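Local coordinates for UPF0141 protein yjdB (Campylobacter jejuni subsp. jejuni HB93-13, PDB 4TN0) that probably transfers phosphoethanolamine in the periplasm through a zinc-dependent, alkaline phosphatase-like domain, at residues E26-A31 and Y223-G228. Numbering follows the deposited sequence.
Sequences ETARAA and YLSDHG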
loop_
_atom_site.group_PDB
_atom_site.type_symbol
_atom_site.label_atom_id
_atom_site.label_comp_id
_atom_site.label_asym_id
_atom_site.label_seq_id
_atom_site.Cartn_x
_atom_site.Cartn_y
_atom_site.Cartn_z
ATOM N N GLU A 26 4.643 3.006 3.385
ATOM C CA GLU A 26 4.977 4.221 4.097
ATOM C C GLU A 26 6.219 4.846 3.465
ATOM O O GLU A 26 7.284 4.215 3.433
ATOM C CB GLU A 26 5.194 3.929 5.592
ATOM C CG GLU A 26 5.715 5.128 6.385
ATOM C CD GLU A 26 4.695 6.242 6.446
ATOM O OE1 GLU A 26 3.823 6.224 7.348
ATOM O OE2 GLU A 26 4.739 7.115 5.552
ATOM N N THR A 27 6.047 6.055 2.921
ATOM C CA THR A 27 7.138 6.932 2.487
ATOM C C THR A 27 7.885 6.420 1.225
ATOM O O THR A 27 8.755 7.100 0.651
ATOM C CB THR A 27 8.117 7.164 3.704
ATOM O OG1 THR A 27 7.391 7.785 4.786
ATOM C CG2 THR A 27 9.307 8.016 3.348
ATOM N N ALA A 28 7.528 5.226 0.764
ATOM C CA ALA A 28 8.155 4.700 -0.451
ATOM C C ALA A 28 7.733 5.497 -1.698
ATOM O O ALA A 28 6.544 5.775 -1.909
ATOM C CB ALA A 28 7.823 3.231 -0.627
ATOM N N ARG A 29 8.719 5.818 -2.535
ATOM C CA ARG A 29 8.492 6.607 -3.714
ATOM C C ARG A 29 8.843 5.750 -4.911
ATOM O O ARG A 29 9.774 4.952 -4.848
ATOM C CB ARG A 29 9.338 7.888 -3.697
ATOM C CG ARG A 29 10.800 7.727 -4.111
ATOM C CD ARG A 29 11.618 8.976 -3.770
ATOM N NE ARG A 29 12.908 8.973 -4.453
ATOM C CZ ARG A 29 13.787 9.975 -4.419
ATOM N NH1 ARG A 29 13.527 11.072 -3.724
ATOM N NH2 ARG A 29 14.925 9.883 -5.088
ATOM N N ALA A 30 8.088 5.931 -5.997
ATOM C CA ALA A 30 8.172 5.090 -7.192
ATOM C C ALA A 30 9.517 5.184 -7.911
ATOM O O ALA A 30 9.992 4.191 -8.464
ATOM C CB ALA A 30 7.030 5.446 -8.165
ATOM N N ALA A 31 10.098 6.387 -7.941
ATOM C CA ALA A 31 11.334 6.669 -8.680
ATOM C C ALA A 31 12.498 5.762 -8.272
ATOM O O ALA A 31 13.517 5.709 -8.957
ATOM C CB ALA A 31 11.735 8.136 -8.508
ATOM N N TYR A 223 -0.167 -3.944 -2.900
ATOM C CA TYR A 223 0.706 -3.061 -2.124
ATOM C C TYR A 223 0.785 -1.669 -2.744
ATOM O O TYR A 223 1.035 -1.537 -3.948
ATOM C CB TYR A 223 2.117 -3.655 -2.014
ATOM C CG TYR A 223 3.219 -2.645 -1.696
ATOM C CD1 TYR A 223 4.063 -2.177 -2.696
ATOM C CD2 TYR A 223 3.424 -2.175 -0.396
ATOM C CE1 TYR A 223 5.068 -1.271 -2.425
ATOM C CE2 TYR A 223 4.440 -1.242 -0.119
ATOM C CZ TYR A 223 5.257 -0.806 -1.143
ATOM O OH TYR A 223 6.263 0.106 -0.913
ATOM N N LEU A 224 0.586 -0.640 -1.926
ATOM C CA LEU A 224 0.850 0.737 -2.368
ATOM C C LEU A 224 1.350 1.596 -1.210
ATOM O O LEU A 224 1.057 1.333 -0.041
ATOM C CB LEU A 224 -0.390 1.400 -2.988
ATOM C CG LEU A 224 -1.602 1.755 -2.127
ATOM C CD1 LEU A 224 -2.590 2.553 -2.972
ATOM C CD2 LEU A 224 -2.283 0.532 -1.517
ATOM N N SER A 225 2.092 2.641 -1.540
ATOM C CA SER A 225 2.607 3.523 -0.514
ATOM C C SER A 225 1.600 4.622 -0.234
ATOM O O SER A 225 0.750 4.900 -1.083
ATOM C CB SER A 225 3.948 4.119 -0.939
ATOM O OG SER A 225 4.531 4.791 0.159
ATOM N N ASP A 226 1.675 5.228 0.950
ATOM C CA ASP A 226 0.837 6.384 1.257
ATOM C C ASP A 226 1.300 7.648 0.507
ATOM O O ASP A 226 0.464 8.456 0.120
ATOM C CB ASP A 226 0.769 6.657 2.771
ATOM C CG ASP A 226 2.141 6.910 3.408
ATOM O OD1 ASP A 226 3.171 6.635 2.759
ATOM O OD2 ASP A 226 2.183 7.352 4.580
ATOM N N HIS A 227 2.607 7.807 0.297
ATOM C CA HIS A 227 3.181 8.963 -0.433
ATOM C C HIS A 227 4.687 8.755 -0.687
ATOM O O HIS A 227 5.274 7.749 -0.271
ATOM C CB HIS A 227 2.991 10.258 0.335
ATOM C CG HIS A 227 3.506 10.183 1.735
ATOM N ND1 HIS A 227 4.854 10.174 2.023
ATOM C CD2 HIS A 227 2.862 10.075 2.924
ATOM C CE1 HIS A 227 5.019 10.063 3.332
ATOM N NE2 HIS A 227 3.827 10.008 3.900
ATOM N N GLY A 228 5.307 9.693 -1.384
ATOM C CA GLY A 228 6.719 9.581 -1.677
ATOM C C GLY A 228 7.562 10.226 -0.603
ATOM O O GLY A 228 7.164 10.303 0.552
#
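E26 and D226 bring their carboxylates together as ligands of one zinc ion, E26 OE2 lying 2.7 Å from D226 OD2, with the two planes turned 73° apart. Two acceptors this close are held by the metal, since each of these oxygens is a zinc ligand; H227 NE2 and the phosphorylated T65 complete the site. The E26 side chain starts off away from 223-228, but a bend at chi2 (66°) carries its carboxylate back to the metal.

D226 divides its work between its oxygens. While OD2 binds zinc, D226 OD1 accepts T27 N through its syn lone pair, in a nearly straight bond (2.9 Å, 167°), and also lies over one face of the H227 ring, toward its rim. T27 and H227 run side by side, and T27 OG1 donates to E26 OE2 at 2.8 Å, reaching it on the anti side and tilted out of the carboxylate plane. The imidazole is held at its other nitrogen: H227 ND1 donates to G228 O at 2.7 Å, within the ring plane; with NE2 on the zinc, this fixes the rotation of the ring.

S225 OG stands 3.0 Å from A28 O and 3.1 Å from H227 O, so its one proton has two carbonyls to choose from. Farther along, G228 CA packs against R29 CB; the R29 guanidinium group hydrogen-bonds to N32 and forms a salt bridge with E233.

Both segments lie where the neighbouring parallel strands 18-24 and 218-224 end, so the zinc sits at their C-terminal ends, as in the alkaline phosphatase superfamily. Second-shell bonds from T27 and G228 orient the ligands, and the zinc charge probably offsets the repulsion between the paired carboxylates.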